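Side-chain contacts in transketolase (Campylobacter jejuni, PDB 3L84), which is a transketolase, a dimeric enzyme of the thiamine diphosphate-dependent family, with two domains of the cofactor-binding type followed by a smaller C-terminal domain: residues S40-H45 / Y147-D152; N545-Q550 / N627-K632. One frame throughout, in Å; residues are numbered along the deposited sequence.

Interaction 1 of 2, residues S40-H45 / Y147-D152; sequences SVLSYH and YCLCGD
Leu42 reaches Tyr147 because its CG stands anti to the backbone N, chi1 -175°, which carries the branched end out from helix 30-42 toward the strand. In Tyr147, CG lies anti to the carbonyl carbon, chi1 -65°, and this swings the ring out so that one face meets Leu42 CD1. The two side chains run antiparallel past one another. Leu42 CD1 comes to rest over the ring face, close to its centre: it is 3.7 Å from the centroid of the Tyr147 ring and 14° off the ring normal. This is a CH-pi contact, made by one methyl. The other methyl, Leu42 CD2, points toward Leu149, two residues on along the strand, whose side chain has a second conformer.

The polar end of the ring is joined to the backbone of His45 through a water. Tyr147 OH donates to this water, 2.7 Å from its oxygen, and the same water donates to His45 O, at 2.9 Å. The water sits in the ring plane, at the edge. The imidazole of His45 turns to helix 217-228, with NE2 bonded to Asn221 and ND1 to Lys228. Strand 146-151 belongs to the parallel sheet of the thiamine diphosphate-binding domain, so the contact packs helix 30-42 against that sheet. No direct hydrogen bond crosses it. Dispersion and ring-face contact hold the buried part, while one water satisfies the phenol proton and the carbonyl of His45.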
loop_
_atom_site.group_PDB
_atom_site.type_symbol
_atom_site.label_atom_id
_atom_site.label_comp_id
_atom_site.label_asym_id
_atom_site.label_seq_id
_atom_site.Cartn_x
_atom_site.Cartn_y
_atom_site.Cartn_z
ATOM N N SER A 40 30.088 1.211 -16.565
ATOM C CA SER A 40 31.206 1.701 -17.342
ATOM C C SER A 40 30.884 1.812 -18.816
ATOM O O SER A 40 31.174 2.817 -19.449
ATOM C CB SER A 40 32.391 0.797 -17.111
ATOM O OG SER A 40 32.778 0.940 -15.768
ATOM N N VAL A 41 30.261 0.777 -19.379
ATOM C CA VAL A 41 29.848 0.859 -20.770
ATOM C C VAL A 41 28.731 1.877 -20.997
ATOM O O VAL A 41 28.745 2.660 -21.925
ATOM C CB VAL A 41 29.408 -0.509 -21.292
ATOM C CG1 VAL A 41 28.988 -0.412 -22.733
ATOM C CG2 VAL A 41 30.558 -1.524 -21.157
ATOM N N LEU A 42 27.751 1.877 -20.097
ATOM C CA LEU A 42 26.642 2.819 -20.195
ATOM C C LEU A 42 27.128 4.261 -20.194
ATOM O O LEU A 42 26.514 5.108 -20.840
ATOM C CB LEU A 42 25.631 2.578 -19.050
ATOM C CG LEU A 42 24.366 3.414 -19.093
ATOM C CD1 LEU A 42 23.552 3.246 -20.368
ATOM C CD2 LEU A 42 23.494 3.057 -17.890
ATOM N N SER A 43 28.216 4.568 -19.493
ATOM C CA SER A 43 28.748 5.932 -19.481
ATOM C C SER A 43 29.069 6.478 -20.885
ATOM O O SER A 43 29.057 7.696 -21.089
ATOM C CB SER A 43 29.987 6.056 -18.587
ATOM O OG SER A 43 31.135 5.470 -19.177
ATOM N N TYR A 44 29.352 5.602 -21.846
ATOM C CA TYR A 44 29.636 6.009 -23.228
ATOM C C TYR A 44 28.381 6.288 -24.019
ATOM O O TYR A 44 28.456 6.881 -25.086
ATOM C CB TYR A 44 30.455 4.920 -23.938
ATOM C CG TYR A 44 31.872 4.825 -23.446
ATOM C CD1 TYR A 44 32.901 5.481 -24.125
ATOM C CD2 TYR A 44 32.184 4.138 -22.277
ATOM C CE1 TYR A 44 34.186 5.429 -23.671
ATOM C CE2 TYR A 44 33.491 4.085 -21.812
ATOM C CZ TYR A 44 34.493 4.729 -22.520
ATOM O OH TYR A 44 35.791 4.681 -22.082
ATOM N N HIS A 45 27.239 5.799 -23.535
ATOM C CA HIS A 45 25.967 5.990 -24.226
ATOM C C HIS A 45 25.123 7.125 -23.636
ATOM O O HIS A 45 24.344 7.749 -24.354
ATOM C CB HIS A 45 25.153 4.693 -24.161
ATOM C CG HIS A 45 25.750 3.582 -24.955
ATOM N ND1 HIS A 45 25.362 3.308 -26.245
ATOM C CD2 HIS A 45 26.722 2.701 -24.649
ATOM C CE1 HIS A 45 26.072 2.283 -26.695
ATOM N NE2 HIS A 45 26.919 1.905 -25.752
ATOM N N TYR A 147 16.958 5.189 -18.827
ATOM C CA TYR A 147 17.667 3.972 -18.417
ATOM C C TYR A 147 17.362 3.691 -16.967
ATOM O O TYR A 147 17.504 4.559 -16.105
ATOM C CB TYR A 147 19.185 4.144 -18.565
ATOM C CG TYR A 147 19.671 4.321 -19.974
ATOM C CD1 TYR A 147 19.827 3.234 -20.826
ATOM C CD2 TYR A 147 20.002 5.583 -20.469
ATOM C CE1 TYR A 147 20.323 3.401 -22.111
ATOM C CE2 TYR A 147 20.460 5.762 -21.762
ATOM C CZ TYR A 147 20.606 4.665 -22.597
ATOM O OH TYR A 147 21.077 4.767 -23.910
ATOM N N CYS A 148 16.937 2.471 -16.665
ATOM C CA CYS A 148 16.687 2.095 -15.291
ATOM C C CYS A 148 17.453 0.846 -14.954
ATOM O O CYS A 148 17.355 -0.138 -15.709
ATOM C CB CYS A 148 15.201 1.813 -15.108
ATOM S SG CYS A 148 14.695 1.314 -13.472
ATOM N N LEU A 149 18.207 0.867 -13.862
ATOM C CA LEU A 149 18.852 -0.352 -13.356
ATOM C C LEU A 149 18.011 -0.911 -12.241
ATOM O O LEU A 149 17.637 -0.192 -11.329
ATOM C CB LEU A 149 20.257 -0.069 -12.821
ATOM C CG LEU A 149 21.410 0.105 -13.801
ATOM C CD1 LEU A 149 21.101 1.146 -14.892
ATOM C CD2 LEU A 149 22.677 0.475 -12.998
ATOM N N CYS A 150 17.687 -2.189 -12.323
ATOM C CA CYS A 150 16.848 -2.839 -11.308
ATOM C C CYS A 150 17.387 -4.210 -10.958
ATOM O O CYS A 150 18.275 -4.712 -11.625
ATOM C CB CYS A 150 15.381 -2.894 -11.783
ATOM S SG CYS A 150 15.075 -4.161 -13.033
ATOM N N GLY A 151 16.837 -4.779 -9.902
ATOM C CA GLY A 151 17.211 -6.084 -9.428
ATOM C C GLY A 151 16.029 -6.969 -9.150
ATOM O O GLY A 151 14.867 -6.607 -9.412
ATOM N N ASP A 152 16.312 -8.149 -8.605
ATOM C CA ASP A 152 15.242 -9.102 -8.255
ATOM C C ASP A 152 14.151 -8.544 -7.372
ATOM O O ASP A 152 12.965 -8.805 -7.589
ATOM C CB ASP A 152 15.831 -10.344 -7.591
ATOM C CG ASP A 152 16.601 -11.153 -8.560
ATOM O OD1 ASP A 152 15.936 -11.662 -9.490
ATOM O OD2 ASP A 152 17.840 -11.249 -8.459
HETATM O O HOH W 1 21.543 7.254 -24.775
#

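Interaction 2 of 2, residues N545-Q550 / N627-K632; sequences NELEKQ and NFILSK
Leu547 packs against Ile629 with one methyl and against Leu630 with the other, and these three side chains bury most of the shared surface. CD1 faces Ile629 and lies 3.9 Å from Ile629 CD1, with Ile629 CG2 nearly as near at 4.0 Å from the same methyl. CD2 goes to Leu630, 3.7 Å from Leu630 CD2. The Leu547 and Ile629 side chains meet at a slant. Strand 528-532 adds to the cluster: Leu530 touches both Leu547 and Ile629, and Phe528 touches Ile629 and Leu630.

Gln550 makes the outer border. With CG anti to the carbonyl carbon, chi1 -61°, and the chain extended beyond it, its amide reaches Leu630, and Gln550 OE1 lies 3.5 Å from Leu630 CD1. The amide Gln550 NE2 donates to Glu546 OE2 at 2.7 Å, with a 157° angle at the hydrogen. Glu546 uses its anti lone pair, and the bond helps fix the rotation of the amide.

Leu630 follows the last turn of helix 622-629, which ends in a Schellman motif with Ser631 at positive phi. The contact thus packs helix 537-549 against the C-terminal helix. It rests mainly on apolar packing, with no hydrogen bond between the segments. The methyls of Leu547, Ile629 and Leu630 make up the apolar part, and at the exposed border Glu546 holds the Gln550 amide in place beside Leu630.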
loop_
_atom_site.group_PDB
_atom_site.type_symbol
_atom_site.label_atom_id
_atom_site.label_comp_id
_atom_site.label_asym_id
_atom_site.label_seq_id
_atom_site.Cartn_x
_atom_site.Cartn_y
_atom_site.Cartn_z
ATOM N N ASN A 545 -26.427 26.102 16.500
ATOM C CA ASN A 545 -27.703 26.858 16.497
ATOM C C ASN A 545 -28.650 26.285 17.551
ATOM O O ASN A 545 -29.307 27.020 18.283
ATOM C CB ASN A 545 -28.380 26.777 15.115
ATOM C CG ASN A 545 -27.729 27.655 14.089
ATOM O OD1 ASN A 545 -27.022 28.611 14.432
ATOM N ND2 ASN A 545 -27.944 27.334 12.797
ATOM N N GLU A 546 -28.732 24.962 17.651
ATOM C CA GLU A 546 -29.553 24.348 18.674
ATOM C C GLU A 546 -29.033 24.649 20.090
ATOM O O GLU A 546 -29.818 24.969 20.988
ATOM C CB GLU A 546 -29.677 22.833 18.432
ATOM C CG GLU A 546 -30.554 22.084 19.453
ATOM C CD GLU A 546 -32.007 22.533 19.449
ATOM O OE1 GLU A 546 -32.455 23.060 18.406
ATOM O OE2 GLU A 546 -32.697 22.347 20.489
ATOM N N LEU A 547 -27.722 24.553 20.294
ATOM C CA LEU A 547 -27.112 24.853 21.587
ATOM C C LEU A 547 -27.384 26.315 21.975
ATOM O O LEU A 547 -27.729 26.584 23.111
ATOM C CB LEU A 547 -25.603 24.541 21.582
ATOM C CG LEU A 547 -25.177 23.063 21.650
ATOM C CD1 LEU A 547 -23.775 22.884 21.136
ATOM C CD2 LEU A 547 -25.288 22.520 23.063
ATOM N N GLU A 548 -27.289 27.232 21.022
ATOM C CA GLU A 548 -27.590 28.650 21.271
ATOM C C GLU A 548 -29.072 28.835 21.653
ATOM O O GLU A 548 -29.385 29.604 22.566
ATOM C CB GLU A 548 -27.219 29.489 20.047
ATOM C CG GLU A 548 -25.730 29.581 19.782
ATOM C CD GLU A 548 -25.018 30.780 20.397
ATOM O OE1 GLU A 548 -25.645 31.555 21.184
ATOM O OE2 GLU A 548 -23.821 30.950 20.088
ATOM N N LYS A 549 -29.974 28.114 20.989
ATOM C CA LYS A 549 -31.410 28.174 21.316
ATOM C C LYS A 549 -31.626 27.662 22.744
ATOM O O LYS A 549 -32.527 28.170 23.458
ATOM C CB LYS A 549 -32.205 27.363 20.281
ATOM C CG LYS A 549 -33.669 27.192 20.516
ATOM C CD LYS A 549 -34.295 26.430 19.337
ATOM C CE LYS A 549 -35.827 26.365 19.485
ATOM N NZ LYS A 549 -36.467 25.719 18.301
ATOM N N GLN A 550 -30.817 26.695 23.181
ATOM C CA GLN A 550 -30.851 26.174 24.551
ATOM C C GLN A 550 -30.051 27.006 25.579
ATOM O O GLN A 550 -30.006 26.641 26.745
ATOM C CB GLN A 550 -30.434 24.690 24.602
ATOM C CG GLN A 550 -31.363 23.778 23.783
ATOM C CD GLN A 550 -30.990 22.279 23.794
ATOM O OE1 GLN A 550 -30.538 21.745 24.798
ATOM N NE2 GLN A 550 -31.244 21.600 22.673
ATOM N N ASN A 627 -26.605 16.069 22.497
ATOM C CA ASN A 627 -26.613 15.244 23.722
ATOM C C ASN A 627 -25.216 14.907 24.218
ATOM O O ASN A 627 -24.960 14.954 25.425
ATOM C CB ASN A 627 -27.489 14.003 23.525
ATOM C CG ASN A 627 -28.955 14.330 23.581
ATOM O OD1 ASN A 627 -29.360 15.396 24.058
ATOM N ND2 ASN A 627 -29.774 13.414 23.068
ATOM N N PHE A 628 -24.304 14.600 23.297
ATOM C CA PHE A 628 -22.922 14.346 23.637
ATOM C C PHE A 628 -22.257 15.600 24.246
ATOM O O PHE A 628 -21.589 15.523 25.291
ATOM C CB PHE A 628 -22.195 13.900 22.374
ATOM C CG PHE A 628 -20.721 13.678 22.561
ATOM C CD1 PHE A 628 -20.228 12.463 23.050
ATOM C CD2 PHE A 628 -19.820 14.670 22.243
ATOM C CE1 PHE A 628 -18.868 12.268 23.220
ATOM C CE2 PHE A 628 -18.457 14.469 22.374
ATOM C CZ PHE A 628 -17.966 13.271 22.875
ATOM N N ILE A 629 -22.452 16.756 23.611
ATOM C CA ILE A 629 -21.833 18.005 24.079
ATOM C C ILE A 629 -22.357 18.378 25.473
ATOM O O ILE A 629 -21.603 18.889 26.297
ATOM C CB ILE A 629 -22.066 19.113 23.060
ATOM C CG1 ILE A 629 -21.283 18.784 21.769
ATOM C CG2 ILE A 629 -21.672 20.499 23.612
ATOM C CD1 ILE A 629 -21.535 19.712 20.613
ATOM N N LEU A 630 -23.633 18.107 25.728
ATOM C CA LEU A 630 -24.282 18.414 27.025
ATOM C C LEU A 630 -24.112 17.293 28.033
ATOM O O LEU A 630 -24.707 17.322 29.118
ATOM C CB LEU A 630 -25.746 18.768 26.802
ATOM C CG LEU A 630 -25.965 20.039 25.967
ATOM C CD1 LEU A 630 -27.450 20.394 25.779
ATOM C CD2 LEU A 630 -25.226 21.286 26.560
ATOM N N SER A 631 -23.251 16.339 27.687
ATOM C CA SER A 631 -22.882 15.188 28.532
ATOM C C SER A 631 -24.098 14.544 29.196
ATOM O O SER A 631 -24.104 14.290 30.404
ATOM C CB SER A 631 -21.774 15.560 29.541
ATOM O OG SER A 631 -22.109 16.703 30.364
ATOM N N LYS A 632 -25.133 14.299 28.397
ATOM C CA LYS A 632 -26.388 13.709 28.879
ATOM C C LYS A 632 -27.505 13.965 27.881
ATOM O O LYS A 632 -28.049 15.084 27.814
ATOM C CB LYS A 632 -26.776 14.310 30.230
#

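In the fold
Interaction 1 and interaction 2 lie far apart, with centres 67 Å from each other and nearest atoms about 49 Å apart, on opposite sides of the chain's centre. They share no helix, strand or sheet. Interaction 1 closes before interaction 2 opens, so they come in series along the chain. The first joins helix 30-42 to strand 146-151 of the five-stranded parallel sheet near the N-terminus. The second joins helix 537-549 to helix 622-629, over the mixed sheet near the C-terminus. The six-stranded parallel sheet comes between them in sequence. Each contact therefore belongs to a different domain, the thiamine diphosphate-binding domain and the C-terminal domain, interaction 2 being the farther from the centre.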